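Local coordinates for protein citryl-spermidine/3,4-dihydroxybenzoyl-citryl-spermidine:spermidine ligase (Bacillus anthracis, PDB 3TO3) that catalyses the ATP-dependent condensation of spermidine with citryl-spermidine intermediates during the biosynthesis of petrobactin, a catecholate siderophore that serves iron acquisition and virulence, at residues 73-81 with 513-522; 562-571 with 583-593. All blocks are in the same frame, centred on the assembly; numbering follows the deposited sequence.

Contact 1: residues 73-81 with 513-522; sequences RERITFGRI and FLFNVGELAF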
loop_
_atom_site.group_PDB
_atom_site.type_symbol
_atom_site.label_atom_id
_atom_site.label_comp_id
_atom_site.label_asym_id
_atom_site.label_seq_id
_atom_site.Cartn_x
_atom_site.Cartn_y
_atom_site.Cartn_z
ATOM N N ARG B 73 -23.482 -2.694 29.399
ATOM C CA ARG B 73 -23.424 -3.555 30.556
ATOM C C ARG B 73 -22.011 -4.104 30.716
ATOM O O ARG B 73 -21.277 -4.254 29.732
ATOM C CB ARG B 73 -24.359 -4.748 30.345
ATOM C CG ARG B 73 -25.845 -4.436 30.252
ATOM C CD ARG B 73 -26.647 -5.664 29.747
ATOM N NE ARG B 73 -26.480 -5.817 28.296
ATOM C CZ ARG B 73 -26.720 -6.931 27.607
ATOM N NH1 ARG B 73 -27.118 -8.060 28.213
ATOM N NH2 ARG B 73 -26.547 -6.917 26.300
ATOM N N GLU B 74 -21.663 -4.450 31.952
ATOM C CA GLU B 74 -20.493 -5.258 32.236
ATOM C C GLU B 74 -20.960 -6.673 32.601
ATOM O O GLU B 74 -21.701 -6.859 33.570
ATOM C CB GLU B 74 -19.712 -4.647 33.380
ATOM C CG GLU B 74 -18.360 -5.268 33.618
ATOM C CD GLU B 74 -17.502 -4.445 34.586
ATOM O OE1 GLU B 74 -16.395 -3.979 34.195
ATOM O OE2 GLU B 74 -17.944 -4.258 35.740
ATOM N N ARG B 75 -20.515 -7.673 31.841
ATOM C CA ARG B 75 -21.137 -9.006 31.903
ATOM C C ARG B 75 -20.358 -9.973 32.750
ATOM O O ARG B 75 -19.128 -9.904 32.783
ATOM C CB ARG B 75 -21.159 -9.591 30.520
ATOM C CG ARG B 75 -21.723 -8.674 29.536
ATOM C CD ARG B 75 -23.150 -9.063 29.421
ATOM N NE ARG B 75 -23.441 -9.082 28.015
ATOM C CZ ARG B 75 -24.272 -9.914 27.424
ATOM N NH1 ARG B 75 -24.922 -10.848 28.122
ATOM N NH2 ARG B 75 -24.423 -9.794 26.114
ATOM N N ILE B 76 -21.051 -10.898 33.415
ATOM C CA ILE B 76 -20.349 -11.861 34.247
ATOM C C ILE B 76 -19.423 -12.738 33.405
ATOM O O ILE B 76 -18.499 -13.359 33.955
ATOM C CB ILE B 76 -21.283 -12.747 35.110
ATOM C CG1 ILE B 76 -21.822 -13.897 34.284
ATOM C CG2 ILE B 76 -22.416 -11.953 35.713
ATOM C CD1 ILE B 76 -22.178 -15.056 35.112
ATOM N N THR B 77 -19.573 -12.723 32.075
ATOM C CA THR B 77 -18.713 -13.592 31.296
ATOM C C THR B 77 -17.446 -12.753 31.003
ATOM O O THR B 77 -17.335 -12.063 30.006
ATOM C CB THR B 77 -19.462 -13.940 29.953
ATOM O OG1 THR B 77 -20.539 -14.847 30.222
ATOM C CG2 THR B 77 -18.541 -14.552 28.853
ATOM N N PHE B 78 -16.423 -13.009 31.815
ATOM C CA PHE B 78 -15.105 -12.360 31.745
ATOM C C PHE B 78 -15.097 -10.864 31.848
ATOM O O PHE B 78 -14.111 -10.237 31.486
ATOM C CB PHE B 78 -14.345 -12.805 30.490
ATOM C CG PHE B 78 -14.146 -14.277 30.441
ATOM C CD1 PHE B 78 -13.164 -14.863 31.203
ATOM C CD2 PHE B 78 -15.001 -15.087 29.716
ATOM C CE1 PHE B 78 -12.989 -16.221 31.211
ATOM C CE2 PHE B 78 -14.818 -16.460 29.726
ATOM C CZ PHE B 78 -13.823 -17.017 30.479
ATOM N N GLY B 79 -16.160 -10.302 32.412
ATOM C CA GLY B 79 -16.311 -8.859 32.474
ATOM C C GLY B 79 -16.420 -8.177 31.126
ATOM O O GLY B 79 -16.187 -6.982 31.032
ATOM N N ARG B 80 -16.779 -8.904 30.072
ATOM C CA ARG B 80 -16.887 -8.261 28.762
ATOM C C ARG B 80 -17.924 -7.114 28.809
ATOM O O ARG B 80 -18.905 -7.153 29.565
ATOM C CB ARG B 80 -17.302 -9.257 27.705
ATOM C CG ARG B 80 -16.350 -10.388 27.446
ATOM C CD ARG B 80 -15.333 -9.990 26.461
ATOM N NE ARG B 80 -15.902 -9.547 25.192
ATOM C CZ ARG B 80 -16.170 -10.346 24.158
ATOM N NH1 ARG B 80 -15.959 -11.666 24.234
ATOM N NH2 ARG B 80 -16.672 -9.820 23.042
ATOM N N ILE B 81 -17.678 -6.102 27.997
ATOM C CA ILE B 81 -18.538 -4.953 27.888
ATOM C C ILE B 81 -19.458 -5.161 26.703
ATOM O O ILE B 81 -19.008 -5.466 25.599
ATOM C CB ILE B 81 -17.695 -3.680 27.644
ATOM C CG1 ILE B 81 -16.673 -3.491 28.760
ATOM C CG2 ILE B 81 -18.577 -2.424 27.502
ATOM C CD1 ILE B 81 -17.283 -3.313 30.114
ATOM N N PHE B 513 -12.421 -20.022 25.635
ATOM C CA PHE B 513 -13.601 -19.521 26.358
ATOM C C PHE B 513 -13.878 -18.058 26.088
ATOM O O PHE B 513 -14.822 -17.745 25.404
ATOM C CB PHE B 513 -13.499 -19.789 27.863
ATOM C CG PHE B 513 -13.747 -21.233 28.231
ATOM C CD1 PHE B 513 -14.644 -21.995 27.510
ATOM C CD2 PHE B 513 -13.070 -21.827 29.270
ATOM C CE1 PHE B 513 -14.884 -23.318 27.828
ATOM C CE2 PHE B 513 -13.290 -23.144 29.584
ATOM C CZ PHE B 513 -14.200 -23.899 28.861
ATOM N N LEU B 514 -13.021 -17.181 26.590
ATOM C CA LEU B 514 -13.214 -15.755 26.461
ATOM C C LEU B 514 -13.487 -15.299 25.015
ATOM O O LEU B 514 -14.472 -14.630 24.776
ATOM C CB LEU B 514 -12.031 -14.999 27.097
ATOM C CG LEU B 514 -12.167 -13.483 27.301
ATOM C CD1 LEU B 514 -11.123 -12.948 28.288
ATOM C CD2 LEU B 514 -12.019 -12.767 25.983
ATOM N N PHE B 515 -12.642 -15.652 24.053
ATOM C CA PHE B 515 -12.837 -15.157 22.670
ATOM C C PHE B 515 -13.684 -16.052 21.775
ATOM O O PHE B 515 -13.913 -15.714 20.625
ATOM C CB PHE B 515 -11.498 -14.899 21.941
ATOM C CG PHE B 515 -10.711 -13.767 22.518
ATOM C CD1 PHE B 515 -11.234 -12.478 22.534
ATOM C CD2 PHE B 515 -9.438 -13.990 23.069
ATOM C CE1 PHE B 515 -10.505 -11.424 23.095
ATOM C CE2 PHE B 515 -8.694 -12.941 23.625
ATOM C CZ PHE B 515 -9.226 -11.659 23.642
ATOM N N ASN B 516 -14.096 -17.212 22.267
ATOM C CA ASN B 516 -14.819 -18.118 21.409
ATOM C C ASN B 516 -16.135 -18.656 22.022
ATOM O O ASN B 516 -17.202 -18.152 21.704
ATOM C CB ASN B 516 -13.839 -19.224 21.049
ATOM C CG ASN B 516 -14.447 -20.311 20.250
ATOM O OD1 ASN B 516 -15.455 -20.116 19.587
ATOM N ND2 ASN B 516 -13.820 -21.488 20.288
ATOM N N VAL B 517 -16.044 -19.574 22.982
ATOM C CA VAL B 517 -17.220 -20.264 23.514
ATOM C C VAL B 517 -18.096 -19.285 24.275
ATOM O O VAL B 517 -19.293 -19.473 24.381
ATOM C CB VAL B 517 -16.823 -21.487 24.408
ATOM C CG1 VAL B 517 -17.943 -21.919 25.278
ATOM C CG2 VAL B 517 -16.352 -22.666 23.567
ATOM N N GLY B 518 -17.487 -18.221 24.773
ATOM C CA GLY B 518 -18.183 -17.193 25.514
ATOM C C GLY B 518 -19.166 -16.418 24.657
ATOM O O GLY B 518 -20.177 -15.948 25.156
ATOM N N GLU B 519 -18.875 -16.280 23.367
ATOM C CA GLU B 519 -19.775 -15.574 22.453
ATOM C C GLU B 519 -21.115 -16.296 22.366
ATOM O O GLU B 519 -22.159 -15.661 22.270
ATOM C CB GLU B 519 -19.171 -15.475 21.056
ATOM C CG GLU B 519 -17.906 -14.620 20.993
ATOM C CD GLU B 519 -18.156 -13.107 21.140
ATOM O OE1 GLU B 519 -17.159 -12.396 21.438
ATOM O OE2 GLU B 519 -19.316 -12.628 20.950
ATOM N N LEU B 520 -21.086 -17.623 22.397
ATOM C CA LEU B 520 -22.334 -18.407 22.440
ATOM C C LEU B 520 -23.175 -18.083 23.698
ATOM O O LEU B 520 -24.379 -17.907 23.606
ATOM C CB LEU B 520 -22.043 -19.913 22.358
ATOM C CG LEU B 520 -23.221 -20.887 22.296
ATOM C CD1 LEU B 520 -24.122 -20.639 21.035
ATOM C CD2 LEU B 520 -22.706 -22.319 22.347
ATOM N N ALA B 521 -22.534 -18.002 24.864
ATOM C CA ALA B 521 -23.219 -17.641 26.097
ATOM C C ALA B 521 -23.933 -16.288 25.956
ATOM O O ALA B 521 -25.049 -16.105 26.433
ATOM C CB ALA B 521 -22.235 -17.608 27.268
ATOM N N PHE B 522 -23.301 -15.348 25.278
ATOM C CA PHE B 522 -23.968 -14.079 24.979
ATOM C C PHE B 522 -25.243 -14.222 24.130
ATOM O O PHE B 522 -26.241 -13.549 24.372
ATOM C CB PHE B 522 -23.007 -13.128 24.260
ATOM C CG PHE B 522 -21.893 -12.625 25.122
ATOM C CD1 PHE B 522 -22.099 -12.371 26.459
ATOM C CD2 PHE B 522 -20.635 -12.411 24.589
ATOM C CE1 PHE B 522 -21.067 -11.906 27.241
ATOM C CE2 PHE B 522 -19.609 -11.967 25.363
ATOM C CZ PHE B 522 -19.823 -11.712 26.691
#

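Contact 2: residues 562-571 with 583-593; sequences LYTPTFYAEQ and SLVHEVPNPLY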
loop_
_atom_site.group_PDB
_atom_site.type_symbol
_atom_site.label_atom_id
_atom_site.label_comp_id
_atom_site.label_asym_id
_atom_site.label_seq_id
_atom_site.Cartn_x
_atom_site.Cartn_y
_atom_site.Cartn_z
ATOM N N LEU B 562 -8.001 -23.739 36.230
ATOM C CA LEU B 562 -9.041 -23.222 35.369
ATOM C C LEU B 562 -10.114 -22.489 36.154
ATOM O O LEU B 562 -10.940 -21.777 35.569
ATOM C CB LEU B 562 -9.693 -24.367 34.613
ATOM C CG LEU B 562 -8.735 -25.112 33.708
ATOM C CD1 LEU B 562 -9.543 -26.079 32.883
ATOM C CD2 LEU B 562 -8.020 -24.117 32.828
ATOM N N TYR B 563 -10.151 -22.734 37.462
ATOM C CA TYR B 563 -11.132 -22.110 38.365
ATOM C C TYR B 563 -10.577 -20.873 39.064
ATOM O O TYR B 563 -11.190 -20.375 40.025
ATOM C CB TYR B 563 -11.678 -23.104 39.397
ATOM C CG TYR B 563 -12.297 -24.337 38.779
ATOM C CD1 TYR B 563 -12.821 -24.301 37.498
ATOM C CD2 TYR B 563 -12.367 -25.532 39.483
ATOM C CE1 TYR B 563 -13.394 -25.421 36.921
ATOM C CE2 TYR B 563 -12.942 -26.655 38.926
ATOM C CZ TYR B 563 -13.459 -26.596 37.646
ATOM O OH TYR B 563 -14.026 -27.718 37.083
ATOM N N THR B 564 -9.378 -20.433 38.682
ATOM C CA THR B 564 -8.822 -19.237 39.339
ATOM C C THR B 564 -9.803 -18.062 39.202
ATOM O O THR B 564 -10.526 -17.936 38.189
ATOM C CB THR B 564 -7.441 -18.832 38.786
ATOM O OG1 THR B 564 -6.817 -17.902 39.680
ATOM C CG2 THR B 564 -7.588 -18.187 37.418
ATOM N N PRO B 565 -9.862 -17.224 40.239
ATOM C CA PRO B 565 -10.800 -16.096 40.319
ATOM C C PRO B 565 -10.582 -15.089 39.200
ATOM O O PRO B 565 -11.545 -14.634 38.588
ATOM C CB PRO B 565 -10.466 -15.453 41.665
ATOM C CG PRO B 565 -9.888 -16.597 42.489
ATOM C CD PRO B 565 -9.117 -17.431 41.491
ATOM N N THR B 566 -9.324 -14.754 38.942
ATOM C CA THR B 566 -8.989 -13.782 37.917
ATOM C C THR B 566 -7.802 -14.313 37.126
ATOM O O THR B 566 -7.037 -15.137 37.628
ATOM C CB THR B 566 -8.620 -12.410 38.528
ATOM O OG1 THR B 566 -7.410 -12.538 39.252
ATOM C CG2 THR B 566 -9.697 -11.909 39.514
ATOM N N PHE B 567 -7.673 -13.877 35.875
ATOM C CA PHE B 567 -6.473 -14.166 35.110
ATOM C C PHE B 567 -6.221 -13.064 34.093
ATOM O O PHE B 567 -7.044 -12.159 33.938
ATOM C CB PHE B 567 -6.590 -15.498 34.386
ATOM C CG PHE B 567 -7.418 -15.424 33.148
ATOM C CD1 PHE B 567 -6.820 -15.342 31.905
ATOM C CD2 PHE B 567 -8.795 -15.421 33.229
ATOM C CE1 PHE B 567 -7.589 -15.261 30.753
ATOM C CE2 PHE B 567 -9.570 -15.348 32.090
ATOM C CZ PHE B 567 -8.960 -15.264 30.849
ATOM N N TYR B 568 -5.099 -13.185 33.386
ATOM C CA TYR B 568 -4.617 -12.153 32.472
ATOM C C TYR B 568 -4.927 -12.524 31.038
ATOM O O TYR B 568 -4.372 -13.461 30.503
ATOM C CB TYR B 568 -3.106 -11.918 32.652
ATOM C CG TYR B 568 -2.774 -11.021 33.829
ATOM C CD1 TYR B 568 -3.628 -9.987 34.186
ATOM C CD2 TYR B 568 -1.621 -11.210 34.597
ATOM C CE1 TYR B 568 -3.355 -9.149 35.268
ATOM C CE2 TYR B 568 -1.332 -10.366 35.690
ATOM C CZ TYR B 568 -2.219 -9.337 36.020
ATOM O OH TYR B 568 -1.987 -8.480 37.086
ATOM N N ALA B 569 -5.845 -11.774 30.444
ATOM C CA ALA B 569 -6.225 -11.888 29.040
ATOM C C ALA B 569 -5.462 -10.890 28.127
ATOM O O ALA B 569 -5.194 -9.760 28.505
ATOM C CB ALA B 569 -7.690 -11.646 28.919
ATOM N N GLU B 570 -5.143 -11.330 26.920
ATOM C CA GLU B 570 -4.513 -10.511 25.905
ATOM C C GLU B 570 -5.301 -9.252 25.658
ATOM O O GLU B 570 -6.505 -9.314 25.533
ATOM C CB GLU B 570 -4.470 -11.280 24.586
ATOM C CG GLU B 570 -3.461 -12.403 24.531
ATOM C CD GLU B 570 -2.029 -11.915 24.670
ATOM O OE1 GLU B 570 -1.687 -10.881 24.046
ATOM O OE2 GLU B 570 -1.243 -12.562 25.409
ATOM N N GLN B 571 -4.620 -8.125 25.502
ATOM C CA GLN B 571 -5.307 -6.946 25.035
ATOM C C GLN B 571 -4.991 -6.814 23.548
ATOM O O GLN B 571 -3.966 -6.257 23.167
ATOM C CB GLN B 571 -4.688 -5.725 25.723
ATOM C CG GLN B 571 -4.776 -5.722 27.229
ATOM C CD GLN B 571 -4.052 -4.535 27.830
ATOM O OE1 GLN B 571 -2.819 -4.449 27.781
ATOM N NE2 GLN B 571 -4.814 -3.602 28.395
ATOM N N SER B 583 2.804 -4.006 28.920
ATOM C CA SER B 583 2.011 -5.201 29.260
ATOM C C SER B 583 1.407 -6.038 28.101
ATOM O O SER B 583 1.891 -7.146 27.814
ATOM C CB SER B 583 0.908 -4.824 30.256
ATOM O OG SER B 583 0.781 -5.800 31.274
ATOM N N LEU B 584 0.361 -5.515 27.454
ATOM C CA LEU B 584 -0.459 -6.305 26.511
ATOM C C LEU B 584 -1.497 -7.234 27.159
ATOM O O LEU B 584 -2.191 -7.985 26.486
ATOM C CB LEU B 584 0.359 -7.028 25.452
ATOM C CG LEU B 584 0.272 -6.267 24.125
ATOM C CD1 LEU B 584 0.022 -4.761 24.341
ATOM C CD2 LEU B 584 1.540 -6.492 23.280
ATOM N N VAL B 585 -1.550 -7.221 28.477
ATOM C CA VAL B 585 -2.382 -8.144 29.199
ATOM C C VAL B 585 -3.263 -7.357 30.178
ATOM O O VAL B 585 -2.866 -6.309 30.666
ATOM C CB VAL B 585 -1.435 -9.104 29.925
ATOM C CG1 VAL B 585 -1.584 -8.994 31.436
ATOM C CG2 VAL B 585 -1.569 -10.523 29.379
ATOM N N HIS B 586 -4.480 -7.804 30.433
ATOM C CA HIS B 586 -5.254 -7.147 31.484
ATOM C C HIS B 586 -6.046 -8.169 32.287
ATOM O O HIS B 586 -6.372 -9.238 31.786
ATOM C CB HIS B 586 -6.148 -6.016 30.959
ATOM C CG HIS B 586 -7.326 -6.483 30.148
ATOM N ND1 HIS B 586 -8.629 -6.188 30.488
ATOM C CD2 HIS B 586 -7.391 -7.191 28.997
ATOM C CE1 HIS B 586 -9.443 -6.696 29.578
ATOM N NE2 HIS B 586 -8.716 -7.316 28.669
ATOM N N GLU B 587 -6.317 -7.843 33.544
ATOM C CA GLU B 587 -6.918 -8.773 34.457
ATOM C C GLU B 587 -8.428 -8.764 34.326
ATOM O O GLU B 587 -9.048 -7.704 34.355
ATOM C CB GLU B 587 -6.534 -8.416 35.876
ATOM C CG GLU B 587 -6.954 -9.471 36.888
ATOM C CD GLU B 587 -6.810 -8.982 38.303
ATOM O OE1 GLU B 587 -6.553 -7.777 38.466
ATOM O OE2 GLU B 587 -6.962 -9.785 39.248
ATOM N N VAL B 588 -9.010 -9.950 34.180
ATOM C CA VAL B 588 -10.453 -10.090 33.995
ATOM C C VAL B 588 -11.019 -11.133 34.957
ATOM O O VAL B 588 -10.321 -12.055 35.352
ATOM C CB VAL B 588 -10.793 -10.498 32.552
ATOM C CG1 VAL B 588 -10.284 -9.449 31.559
ATOM C CG2 VAL B 588 -10.216 -11.872 32.230
ATOM N N PRO B 589 -12.287 -10.983 35.355
ATOM C CA PRO B 589 -12.802 -12.010 36.265
ATOM C C PRO B 589 -13.079 -13.303 35.493
ATOM O O PRO B 589 -13.296 -13.317 34.271
ATOM C CB PRO B 589 -14.088 -11.384 36.807
ATOM C CG PRO B 589 -14.595 -10.560 35.636
ATOM C CD PRO B 589 -13.329 -10.024 34.946
ATOM N N ASN B 590 -13.037 -14.415 36.204
ATOM C CA ASN B 590 -13.247 -15.710 35.570
ATOM C C ASN B 590 -14.616 -16.297 35.965
ATOM O O ASN B 590 -14.846 -16.625 37.133
ATOM C CB ASN B 590 -12.107 -16.638 35.956
ATOM C CG ASN B 590 -12.308 -18.052 35.458
ATOM O OD1 ASN B 590 -13.156 -18.311 34.602
ATOM N ND2 ASN B 590 -11.535 -18.983 36.011
ATOM N N PRO B 591 -15.535 -16.409 34.998
ATOM C CA PRO B 591 -16.863 -16.921 35.369
ATOM C C PRO B 591 -16.806 -18.390 35.830
ATOM O O PRO B 591 -17.696 -18.803 36.559
ATOM C CB PRO B 591 -17.684 -16.769 34.066
ATOM C CG PRO B 591 -16.628 -16.924 32.955
ATOM C CD PRO B 591 -15.367 -16.268 33.528
ATOM N N LEU B 592 -15.771 -19.152 35.470
ATOM C CA LEU B 592 -15.716 -20.539 35.965
ATOM C C LEU B 592 -15.532 -20.564 37.465
ATOM O O LEU B 592 -15.935 -21.513 38.117
ATOM C CB LEU B 592 -14.623 -21.351 35.318
ATOM C CG LEU B 592 -14.701 -21.460 33.812
ATOM C CD1 LEU B 592 -13.668 -22.487 33.365
ATOM C CD2 LEU B 592 -16.066 -21.917 33.481
ATOM N N TYR B 593 -14.946 -19.502 38.021
ATOM C CA TYR B 593 -14.716 -19.465 39.460
ATOM C C TYR B 593 -15.993 -19.468 40.285
ATOM O O TYR B 593 -16.139 -20.264 41.190
ATOM C CB TYR B 593 -13.908 -18.247 39.836
ATOM C CG TYR B 593 -13.813 -18.050 41.316
ATOM C CD1 TYR B 593 -14.508 -17.032 41.944
ATOM C CD2 TYR B 593 -13.027 -18.886 42.096
ATOM C CE1 TYR B 593 -14.428 -16.856 43.331
ATOM C CE2 TYR B 593 -12.933 -18.710 43.471
ATOM C CZ TYR B 593 -13.632 -17.695 44.082
ATOM O OH TYR B 593 -13.540 -17.516 45.458
HETATM O O HOH W 1 -9.186 -8.597 26.170
#

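Contact 1: residues 73-81 with 513-522
Thr77, Phe78 and Arg80 sit at the tip of a beta hairpin, joining strand 65-74 to strand 81-83, and dock on helix 502-528. A type I' turn from Thr77 to Arg80 closes the hairpin; Gly79 accepts its positive phi easily.

The apolar part centres on Phe78, whose ring lies with one face against Leu514: Leu514 CB is 4.0 Å from the ring centroid, close to the ring normal, a CH-pi contact. With CG of Leu514 anti to its N (chi1 -169°), the branch runs on past Phe78 CB and CG. Phe78 CZ also reaches Phe513 CB, at 3.8 Å. Gly518 bears no side chain, and Thr77 CG2 approaches its CA to 4.3 Å.

Phe522 meets two arginines. Its CD1 stands 3.4 Å from Arg75 CZ, over the centre of the guanidinium, though the planes are 41° apart; the charge itself is held by Glu532 and Asp526. The Arg80 guanidinium stands nearly perpendicular to the ring, at 88°, with Phe522 CE2 over one face, while Arg80 CB packs 3.7 Å from Phe522 CZ.

The ionic part is a salt bridge near the nucleotide: Glu519 also touches Tyr391, an ATP-binding residue. Bent along its chain, Arg80 points its guanidinium end-on at one oxygen, and NH1 and NH2 both donate to Glu519 OE1 at 3.1 Å, from the same face of the carboxylate.

Contact 2: residues 562-571 with 583-593
Thr566 to Glu570 pair with Val585 to Pro589 as a strongly twisted antiparallel ribbon, the strand directions 137° apart, in which Phe567-Val588 and Ala569-His586 are the hydrogen-bonded pairs. Just past the strands, Gln571 N donates to Leu584 O at 2.6 Å.

One face carries Phe567, Ala569, His586 and Val588. Apolar Phe567, Ala569 and Val588 suit it because helix 502-528 covers Phe567 and Ala569; between the strands, Phe567 CE2 packs on Val588 CG2 at 3.5 Å. His586 lies toward the ribbon's end, its ring edge-to-face with Tyr37; a water near the imidazole plane joins its NE2 to Glu570 O. The other face is more polar. Val585 CG1 makes a CH-pi contact over the Tyr568 ring, 3.8 Å from its centroid, and Thr566 OG1 donates to the anti lone pair of Glu587 OE2 at 2.8 Å.

Beyond the strands, Pro565 CG lies 4.0 Å from the centroid of the Tyr593 ring, over its face. Beside them, chi1 of Asn590, the N-cap of helix 591-600, swings the amide away from its own backbone N (174°) and over to the facing loop. ND2 donates to Leu562 O at 2.9 Å and to Thr564 O at 2.6 Å, while OD1 accepts from Leu592 N.

Asparagine suits this buried place because it donates and accepts at once: the two carbonyls and the helix N-H fix which end of the amide is nitrogen, and the loop is tied to the start of the helix.

Helix 502-528 supplies one side of contact 1 and covers a face of contact 2, and Leu514 is touched from each, by Phe78 and by Ala569; Tyr37 of helix 18-37 also reaches both. Contact 1 is almost wholly buried and joins parts of the chain more than 400 residues apart with no hydrogen bond between the two backbones, mainly through side chains packed on the helix, with a salt bridge close to ATP. Contact 2 joins near neighbours in sequence, mainly by backbone hydrogen bonds, has one face more exposed, and lies farther from the nucleotide, the Glu570 side chain being about 13 Å from ATP. They meet directly: Phe78 CE1 packs 3.3 Å from Pro591 CD.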